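PDB 2G6G: GNA33 from Neisseria gonorrhoeae FA 1090, which probably acts as a lytic transglycosylase that cleaves the MurNAc-GlcNAc linkage of peptidoglycan exolytically, forming a 1,6-anhydro bond in MurNAc. Local coordinates for residues T15-G20 with Q87-S92; F147-L152 with Y260-E265; H359-K364 with A399-T404. All blocks are in the same frame, centred on the assembly; numbering follows the deposited sequence.

Interaction 1: residues T15-G20 with Q87-S92. Unlike the reference sequence in segment 87-92: I90 (reference Val). With SO4 (sulfate ion), chain E.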
loop_
_atom_site.group_PDB
_atom_site.type_symbol
_atom_site.label_atom_id
_atom_site.label_comp_id
_atom_site.label_asym_id
_atom_site.label_seq_id
_atom_site.Cartn_x
_atom_site.Cartn_y
_atom_site.Cartn_z
ATOM N N THR A 15 19.056 -2.585 -16.126
ATOM C CA THR A 15 20.493 -2.916 -16.254
ATOM C C THR A 15 21.268 -1.718 -16.847
ATOM O O THR A 15 22.478 -1.558 -16.625
ATOM C CB THR A 15 20.732 -4.170 -17.166
ATOM O OG1 THR A 15 19.996 -5.299 -16.669
ATOM C CG2 THR A 15 22.214 -4.540 -17.243
ATOM N N SER A 16 20.535 -0.879 -17.584
ATOM C CA SER A 16 21.082 0.137 -18.492
ATOM C C SER A 16 21.848 1.293 -17.844
ATOM O O SER A 16 21.848 1.447 -16.619
ATOM C CB SER A 16 19.950 0.705 -19.359
ATOM O OG SER A 16 19.012 1.418 -18.568
ATOM N N VAL A 17 22.511 2.084 -18.695
ATOM C CA VAL A 17 23.160 3.346 -18.307
ATOM C C VAL A 17 23.045 4.414 -19.415
ATOM O O VAL A 17 23.340 4.149 -20.593
ATOM C CB VAL A 17 24.680 3.188 -17.936
ATOM C CG1 VAL A 17 25.119 4.302 -16.994
ATOM C CG2 VAL A 17 24.999 1.822 -17.316
ATOM N N ILE A 18 22.622 5.616 -19.016
ATOM C CA ILE A 18 22.612 6.809 -19.879
ATOM C C ILE A 18 23.975 7.535 -19.787
ATOM O O ILE A 18 24.437 7.866 -18.694
ATOM C CB ILE A 18 21.397 7.758 -19.529
ATOM C CG1 ILE A 18 20.086 7.194 -20.110
ATOM C CG2 ILE A 18 21.638 9.205 -20.001
ATOM C CD1 ILE A 18 18.804 7.843 -19.589
ATOM N N ASN A 19 24.633 7.758 -20.926
ATOM C CA ASN A 19 25.897 8.514 -20.910
ATOM C C ASN A 19 25.694 10.031 -20.772
ATOM O O ASN A 19 24.588 10.538 -21.001
ATOM C CB ASN A 19 26.811 8.149 -22.091
ATOM C CG ASN A 19 26.064 7.486 -23.238
ATOM O OD1 ASN A 19 25.380 8.149 -24.022
ATOM N ND2 ASN A 19 26.222 6.170 -23.360
ATOM N N GLY A 20 26.750 10.741 -20.369
ATOM C CA GLY A 20 26.690 12.199 -20.207
ATOM C C GLY A 20 27.332 12.753 -18.939
ATOM O O GLY A 20 27.726 11.991 -18.055
ATOM N N GLN A 87 22.267 7.624 -14.951
ATOM C CA GLN A 87 23.635 7.704 -15.494
ATOM C C GLN A 87 24.645 6.906 -14.646
ATOM O O GLN A 87 25.851 6.965 -14.889
ATOM C CB GLN A 87 24.078 9.171 -15.633
ATOM C CG GLN A 87 23.087 10.062 -16.406
ATOM C CD GLN A 87 23.594 11.484 -16.617
ATOM O OE1 GLN A 87 23.515 12.017 -17.724
ATOM N NE2 GLN A 87 24.129 12.097 -15.567
ATOM N N THR A 88 24.142 6.171 -13.650
ATOM C CA THR A 88 24.973 5.390 -12.722
ATOM C C THR A 88 24.856 3.909 -13.078
ATOM O O THR A 88 23.745 3.403 -13.156
ATOM C CB THR A 88 24.485 5.581 -11.272
ATOM O OG1 THR A 88 24.398 6.982 -10.986
ATOM C CG2 THR A 88 25.420 4.891 -10.254
ATOM N N PRO A 89 25.997 3.210 -13.297
ATOM C CA PRO A 89 25.990 1.762 -13.561
ATOM C C PRO A 89 25.362 0.931 -12.435
ATOM O O PRO A 89 25.457 1.309 -11.244
ATOM C CB PRO A 89 27.484 1.430 -13.705
ATOM C CG PRO A 89 28.125 2.728 -14.125
ATOM C CD PRO A 89 27.366 3.766 -13.349
ATOM N N ILE A 90 24.698 -0.170 -12.809
ATOM C CA ILE A 90 24.041 -1.045 -11.835
ATOM C C ILE A 90 25.115 -1.965 -11.226
ATOM O O ILE A 90 25.203 -3.177 -11.496
ATOM C CB ILE A 90 22.800 -1.823 -12.425
ATOM C CG1 ILE A 90 21.714 -0.860 -12.943
ATOM C CG2 ILE A 90 22.171 -2.735 -11.355
ATOM C CD1 ILE A 90 21.087 0.084 -11.811
ATOM N N HIS A 91 25.984 -1.347 -10.445
ATOM C CA HIS A 91 27.046 -2.060 -9.777
ATOM C C HIS A 91 27.167 -1.417 -8.441
ATOM O O HIS A 91 26.910 -0.223 -8.313
ATOM C CB HIS A 91 28.357 -1.962 -10.550
ATOM C CG HIS A 91 28.347 -2.740 -11.818
ATOM N ND1 HIS A 91 28.331 -4.118 -11.843
ATOM C CD2 HIS A 91 28.309 -2.339 -13.108
ATOM C CE1 HIS A 91 28.297 -4.531 -13.097
ATOM N NE2 HIS A 91 28.290 -3.472 -13.884
ATOM N N SER A 92 27.565 -2.198 -7.449
ATOM C CA SER A 92 27.429 -1.745 -6.075
ATOM C C SER A 92 28.387 -0.610 -5.705
ATOM O O SER A 92 27.987 0.323 -5.021
ATOM C CB SER A 92 27.445 -2.919 -5.096
ATOM O OG SER A 92 26.131 -3.482 -5.025
HETATM S S SO4 E . 28.614 -5.919 -8.388
HETATM O O1 SO4 E . 29.781 -5.116 -8.059
HETATM O O2 SO4 E . 27.426 -5.082 -8.310
HETATM O O3 SO4 E . 28.554 -7.025 -7.451
HETATM O O4 SO4 E . 28.703 -6.414 -9.763
#
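I18 and Q87 pack closely, and Q87 has more surface buried here than any other residue of the two segments. The carbonyl oxygen of I18 settles against the backbone of Q87 in a CA-H...O contact, with I18 O 3.3 Å from Q87 CA, and it also touches CB and CG of the same glutamine. The I18 side chain adds its CG2, which comes obliquely to 4.0 Å from Q87 CG. Beyond CG the glutamine runs extended (chi2 -176°), which carries its amide along to the N19-G20 end, where Q87 OE1 lies 4.0 Å from G20 CA. V17 points at 87-92 and sets its two methyls on neighbouring parts of it: CG1, anti to the backbone N, rests 3.5 Å from Q87 O, while CG2 reaches P89 CA at 3.9 Å. Here two irregular stretches run roughly antiparallel, the N-terminal arm lying alongside the connection between helices 79-85 and 92-102. That connection turns at I90, the centre of an inverse gamma turn, and the I90 side chain also packs on L62 of helix 58-72. R66 of the same helix donates a hydrogen bond to S16 O. Toward T15 the fit slackens; I90 CG1 merely approaches T15 O at 3.8 Å, and T15, an exposed residue, turns its CB away from 87-92. Past this end, H91 at the N-cap position grips a sulfate through ND1, 3.1 Å from SO4 O4, and S92 N donates to SO4 O2.

Interaction 2: residues F147-L152 with Y260-E265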
loop_
_atom_site.group_PDB
_atom_site.type_symbol
_atom_site.label_atom_id
_atom_site.label_comp_id
_atom_site.label_asym_id
_atom_site.label_seq_id
_atom_site.Cartn_x
_atom_site.Cartn_y
_atom_site.Cartn_z
ATOM N N PHE A 147 -21.461 2.697 -9.327
ATOM C CA PHE A 147 -20.740 3.014 -8.097
ATOM C C PHE A 147 -20.411 4.508 -8.095
ATOM O O PHE A 147 -19.709 4.977 -8.967
ATOM C CB PHE A 147 -19.444 2.163 -8.064
ATOM C CG PHE A 147 -18.549 2.412 -6.875
ATOM C CD1 PHE A 147 -18.719 1.702 -5.693
ATOM C CD2 PHE A 147 -17.501 3.332 -6.961
ATOM C CE1 PHE A 147 -17.864 1.903 -4.576
ATOM C CE2 PHE A 147 -16.661 3.561 -5.884
ATOM C CZ PHE A 147 -16.826 2.829 -4.681
ATOM N N ILE A 148 -20.917 5.248 -7.119
ATOM C CA ILE A 148 -20.672 6.672 -7.086
ATOM C C ILE A 148 -19.900 7.055 -5.831
ATOM O O ILE A 148 -20.323 6.745 -4.722
ATOM C CB ILE A 148 -21.996 7.501 -7.130
ATOM C CG1 ILE A 148 -22.941 7.034 -8.249
ATOM C CG2 ILE A 148 -21.694 8.998 -7.188
ATOM C CD1 ILE A 148 -22.475 7.274 -9.670
ATOM N N SER A 149 -18.770 7.730 -6.020
ATOM C CA SER A 149 -17.998 8.272 -4.911
ATOM C C SER A 149 -18.297 9.762 -4.751
ATOM O O SER A 149 -18.303 10.528 -5.721
ATOM C CB SER A 149 -16.494 8.046 -5.115
ATOM O OG SER A 149 -15.752 8.590 -4.017
ATOM N N VAL A 150 -18.571 10.162 -3.507
ATOM C CA VAL A 150 -18.917 11.538 -3.200
ATOM C C VAL A 150 -17.990 12.029 -2.088
ATOM O O VAL A 150 -17.989 11.445 -1.001
ATOM C CB VAL A 150 -20.390 11.608 -2.780
ATOM C CG1 VAL A 150 -20.768 13.014 -2.329
ATOM C CG2 VAL A 150 -21.288 11.098 -3.916
ATOM N N PRO A 151 -17.162 13.072 -2.356
ATOM C CA PRO A 151 -16.294 13.629 -1.276
ATOM C C PRO A 151 -17.103 14.118 -0.069
ATOM O O PRO A 151 -18.135 14.782 -0.233
ATOM C CB PRO A 151 -15.581 14.804 -1.958
ATOM C CG PRO A 151 -15.606 14.459 -3.444
ATOM C CD PRO A 151 -16.958 13.788 -3.636
ATOM N N LEU A 152 -16.644 13.768 1.133
ATOM C CA LEU A 152 -17.345 14.143 2.356
ATOM C C LEU A 152 -16.494 15.184 3.060
ATOM O O LEU A 152 -15.415 14.862 3.544
ATOM C CB LEU A 152 -17.514 12.932 3.277
ATOM C CG LEU A 152 -18.757 12.622 4.117
ATOM C CD1 LEU A 152 -18.321 12.362 5.529
ATOM C CD2 LEU A 152 -19.826 13.683 4.095
ATOM N N TYR A 260 -5.436 -2.053 -6.450
ATOM C CA TYR A 260 -6.499 -1.337 -5.764
ATOM C C TYR A 260 -7.108 -0.190 -6.607
ATOM O O TYR A 260 -6.385 0.636 -7.137
ATOM C CB TYR A 260 -5.932 -0.790 -4.447
ATOM C CG TYR A 260 -6.962 -0.055 -3.637
ATOM C CD1 TYR A 260 -7.875 -0.751 -2.844
ATOM C CD2 TYR A 260 -7.034 1.332 -3.685
ATOM C CE1 TYR A 260 -8.847 -0.064 -2.109
ATOM C CE2 TYR A 260 -7.982 2.017 -2.956
ATOM C CZ TYR A 260 -8.878 1.315 -2.169
ATOM O OH TYR A 260 -9.800 2.008 -1.452
ATOM N N ALA A 261 -8.438 -0.147 -6.724
ATOM C CA ALA A 261 -9.123 0.973 -7.388
ATOM C C ALA A 261 -9.950 1.770 -6.389
ATOM O O ALA A 261 -9.765 2.970 -6.255
ATOM C CB ALA A 261 -10.000 0.492 -8.529
ATOM N N ASP A 262 -10.872 1.096 -5.692
ATOM C CA ASP A 262 -11.676 1.739 -4.665
ATOM C C ASP A 262 -12.263 0.687 -3.747
ATOM O O ASP A 262 -11.972 -0.503 -3.896
ATOM C CB ASP A 262 -12.789 2.624 -5.287
ATOM C CG ASP A 262 -13.113 3.872 -4.420
ATOM O OD1 ASP A 262 -13.599 4.877 -4.965
ATOM O OD2 ASP A 262 -12.878 3.858 -3.189
ATOM N N LYS A 263 -13.093 1.126 -2.800
ATOM C CA LYS A 263 -13.789 0.230 -1.878
ATOM C C LYS A 263 -15.179 0.752 -1.567
ATOM O O LYS A 263 -15.423 1.924 -1.715
ATOM C CB LYS A 263 -12.994 0.067 -0.572
ATOM C CG LYS A 263 -12.738 1.368 0.226
ATOM C CD LYS A 263 -11.917 1.040 1.470
ATOM C CE LYS A 263 -11.151 2.237 1.996
ATOM N NZ LYS A 263 -10.169 1.794 3.068
ATOM N N ASN A 264 -16.066 -0.123 -1.096
ATOM C CA ASN A 264 -17.434 0.245 -0.725
ATOM C C ASN A 264 -17.561 1.055 0.600
ATOM O O ASN A 264 -18.626 1.604 0.900
ATOM C CB ASN A 264 -18.364 -0.995 -0.766
ATOM C CG ASN A 264 -18.099 -2.000 0.371
ATOM O OD1 ASN A 264 -17.224 -1.796 1.220
ATOM N ND2 ASN A 264 -18.884 -3.087 0.395
ATOM N N GLU A 265 -16.463 1.132 1.358
ATOM C CA GLU A 265 -16.368 1.915 2.605
ATOM C C GLU A 265 -17.080 1.326 3.838
ATOM O O GLU A 265 -17.020 1.907 4.941
ATOM C CB GLU A 265 -16.753 3.389 2.368
ATOM C CG GLU A 265 -15.677 4.209 1.646
ATOM C CD GLU A 265 -14.592 4.718 2.577
ATOM O OE1 GLU A 265 -14.293 4.039 3.586
ATOM O OE2 GLU A 265 -14.037 5.812 2.302
#
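F147 pushes the rim of its ring against D262 and the backbone that follows it, and these two residues supply most of the surface buried here. F147 CB points toward 260-265, and with CG anti to the backbone N (chi1 178°) the ring extends to it from just before strand 148-151. Its far edge then meets two oxygens lying near the ring plane. F147 CE2 is 3.5 Å from D262 OD1. On the neighbouring ring atom, F147 CZ is 3.4 Å from K263 O, a backbone carbonyl oxygen. Aromatic C-H groups carry a slight positive charge, so this edge is a suitable neighbour for both oxygens. The carboxylate plane is steeply inclined to the ring, at 69°; D262 CB, 4.0 Å from F147 CE2, adds carbon to the contact. Farther round, F147 CE1 comes to 4.2 Å from N264 CA.

Both oxygens of D262 are engaged. OD2 accepts the amide of K263, with K263 N 2.8 Å from D262 OD2 on the anti side and somewhat out of the carboxylate plane. OD1 forms a salt bridge with K199, whose ammonium group also binds S149 OG; the lysine thereby ties together the two segments, which otherwise meet at S149 only by a distant approach of its CB to D262 OD1.

D262 and A261 together face F314 in a classic beta bulge at the end of strand 255-263, where that strand pairs with strand 313-317. The F147 ring makes edge-to-face contacts with F314 of that neighbour and with Y210. Strand 148-151 belongs to a three-stranded antiparallel sheet, hydrogen-bonded to strand 197-203, and S149 also bonds through its backbone to N171 and G173, so the contact joins this sheet to the 255-263/313-317 pair.

Interaction 3: residues H359-K364 with A399-T404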
loop_
_atom_site.group_PDB
_atom_site.type_symbol
_atom_site.label_atom_id
_atom_site.label_comp_id
_atom_site.label_asym_id
_atom_site.label_seq_id
_atom_site.Cartn_x
_atom_site.Cartn_y
_atom_site.Cartn_z
ATOM N N HIS A 359 16.253 -9.815 10.454
ATOM C CA HIS A 359 15.420 -10.657 9.588
ATOM C C HIS A 359 14.425 -11.402 10.480
ATOM O O HIS A 359 14.812 -11.908 11.528
ATOM C CB HIS A 359 16.314 -11.630 8.801
ATOM C CG HIS A 359 15.574 -12.456 7.799
ATOM N ND1 HIS A 359 14.835 -13.567 8.152
ATOM C CD2 HIS A 359 15.440 -12.321 6.459
ATOM C CE1 HIS A 359 14.299 -14.091 7.064
ATOM N NE2 HIS A 359 14.639 -13.344 6.029
ATOM N N PRO A 360 13.129 -11.437 10.095
ATOM C CA PRO A 360 12.097 -12.032 10.957
ATOM C C PRO A 360 12.300 -13.522 11.316
ATOM O O PRO A 360 11.755 -13.997 12.320
ATOM C CB PRO A 360 10.804 -11.834 10.151
ATOM C CG PRO A 360 11.236 -11.610 8.755
ATOM C CD PRO A 360 12.537 -10.876 8.862
ATOM N N VAL A 361 13.075 -14.238 10.508
ATOM C CA VAL A 361 13.266 -15.676 10.664
ATOM C C VAL A 361 14.698 -16.016 11.104
ATOM O O VAL A 361 14.887 -16.698 12.110
ATOM C CB VAL A 361 12.852 -16.450 9.373
ATOM C CG1 VAL A 361 13.439 -17.865 9.339
ATOM C CG2 VAL A 361 11.338 -16.523 9.276
ATOM N N THR A 362 15.698 -15.530 10.374
ATOM C CA THR A 362 17.080 -15.925 10.675
ATOM C C THR A 362 17.666 -15.128 11.845
ATOM O O THR A 362 18.638 -15.569 12.462
ATOM C CB THR A 362 17.996 -15.777 9.464
ATOM O OG1 THR A 362 18.007 -14.405 9.061
ATOM C CG2 THR A 362 17.548 -16.665 8.297
ATOM N N ARG A 363 17.063 -13.970 12.131
ATOM C CA ARG A 363 17.595 -12.976 13.089
ATOM C C ARG A 363 18.941 -12.346 12.672
ATOM O O ARG A 363 19.614 -11.699 13.477
ATOM C CB ARG A 363 17.670 -13.542 14.521
ATOM C CG ARG A 363 16.370 -14.194 15.024
ATOM C CD ARG A 363 15.218 -13.170 15.138
ATOM N NE ARG A 363 15.678 -11.915 15.744
ATOM C CZ ARG A 363 14.889 -10.900 16.102
ATOM N NH1 ARG A 363 13.570 -10.972 15.937
ATOM N NH2 ARG A 363 15.425 -9.811 16.647
ATOM N N LYS A 364 19.344 -12.525 11.419
ATOM C CA LYS A 364 20.567 -11.864 10.937
ATOM C C LYS A 364 20.206 -10.423 10.597
ATOM O O LYS A 364 19.045 -10.125 10.287
ATOM C CB LYS A 364 21.225 -12.604 9.754
ATOM C CG LYS A 364 22.199 -13.707 10.200
ATOM C CD LYS A 364 21.682 -15.093 9.896
ATOM C CE LYS A 364 21.926 -16.058 11.037
ATOM N NZ LYS A 364 23.288 -15.944 11.599
ATOM N N ALA A 399 6.411 -11.620 5.577
ATOM C CA ALA A 399 5.593 -10.454 5.889
ATOM C C ALA A 399 4.771 -10.656 7.161
ATOM O O ALA A 399 4.696 -9.745 7.986
ATOM C CB ALA A 399 4.673 -10.105 4.724
ATOM N N GLY A 400 4.159 -11.833 7.304
ATOM C CA GLY A 400 3.347 -12.146 8.470
ATOM C C GLY A 400 4.148 -12.327 9.753
ATOM O O GLY A 400 3.620 -12.094 10.833
ATOM N N LYS A 401 5.406 -12.754 9.643
ATOM C CA LYS A 401 6.295 -12.940 10.793
ATOM C C LYS A 401 7.048 -11.679 11.232
ATOM O O LYS A 401 7.659 -11.665 12.299
ATOM C CB LYS A 401 7.321 -14.048 10.494
ATOM C CG LYS A 401 6.674 -15.409 10.324
ATOM C CD LYS A 401 7.617 -16.404 9.698
ATOM C CE LYS A 401 6.955 -17.774 9.591
ATOM N NZ LYS A 401 7.993 -18.839 9.499
ATOM N N GLN A 402 7.039 -10.637 10.404
ATOM C CA GLN A 402 7.811 -9.418 10.669
ATOM C C GLN A 402 7.151 -8.415 11.610
ATOM O O GLN A 402 6.202 -7.723 11.243
ATOM C CB GLN A 402 8.167 -8.726 9.358
ATOM C CG GLN A 402 9.378 -7.822 9.483
ATOM C CD GLN A 402 9.766 -7.256 8.192
ATOM O OE1 GLN A 402 8.921 -7.114 7.288
ATOM N NE2 GLN A 402 11.045 -6.904 8.059
ATOM N N LYS A 403 7.648 -8.369 12.845
ATOM C CA LYS A 403 7.328 -7.312 13.792
ATOM C C LYS A 403 8.551 -7.117 14.683
ATOM O O LYS A 403 8.656 -7.684 15.775
ATOM C CB LYS A 403 6.088 -7.642 14.601
ATOM C CG LYS A 403 5.448 -6.414 15.252
ATOM C CD LYS A 403 4.353 -6.859 16.232
ATOM C CE LYS A 403 3.842 -5.681 17.054
ATOM N NZ LYS A 403 2.841 -6.095 18.109
ATOM N N THR A 404 9.471 -6.315 14.158
ATOM C CA THR A 404 10.786 -6.119 14.683
ATOM C C THR A 404 11.010 -4.640 15.022
ATOM O O THR A 404 10.297 -3.761 14.528
ATOM C CB THR A 404 11.878 -6.569 13.646
ATOM O OG1 THR A 404 11.663 -5.908 12.390
ATOM C CG2 THR A 404 11.880 -8.090 13.404
#
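The turn joining strands 352-358 and 365-374 of the 3D domain, a family of the double-psi beta-barrel clan, leans here on the junction between helix 393-401 and strand 403-413. P360 makes the main contact: its CB sits 3.8 Å from K401 O and 3.9 Å from Q402 CA, against the backbone where the chain leaves the helix. Alongside, V361 and K401 pass at a slant, V361 CG2 touching the aliphatic K401 CD at 3.7 Å. The lysine chain, extended beyond CG, lays CD against the valine methyl, with NZ close by. At the other end, R363 and T404 run past each other in opposite directions, with R363 NH1 4.2 Å from T404 CG2. Bends at chi2 (-64°) and chi3 (-43°) fold the arginine back toward the threonine.

The turn holds its own shape. H359 ND1 accepts two backbone amides, V361 N at 3.0 Å and T362 N at 3.1 Å, both tilted from the ring plane, while T362 OG1 accepts K364 N in an ST turn. The opposing residues are anchored farther in: Q402 OE1 takes a hydrogen bond from W389 NE1, and T404 OG1 is hydrogen-bonded to T357 OG1. W389 of strand 384-391 also touches P360, and T404 pairs through its backbone with V118 of strand 115-129.

In the fold
The three contacts are spread through the molecule and none touches another. Interaction 2 lies within the MltA-specific insert region and interaction 3 within the 3D domain, on opposite sides of the chain's centre; their own centres are 35 Å apart and their nearest atoms about 17 Å. Interaction 1 ties down the N-terminal arm at the periphery, its centre 29 Å from that of the chain, 42 Å from the centre of interaction 2 and 33 Å from that of interaction 3. In sequence they occupy separate, successive spans of the chain. A sulfate, probably from the crystallisation liquor, marks interaction 1, where it is bound by H91 and S92.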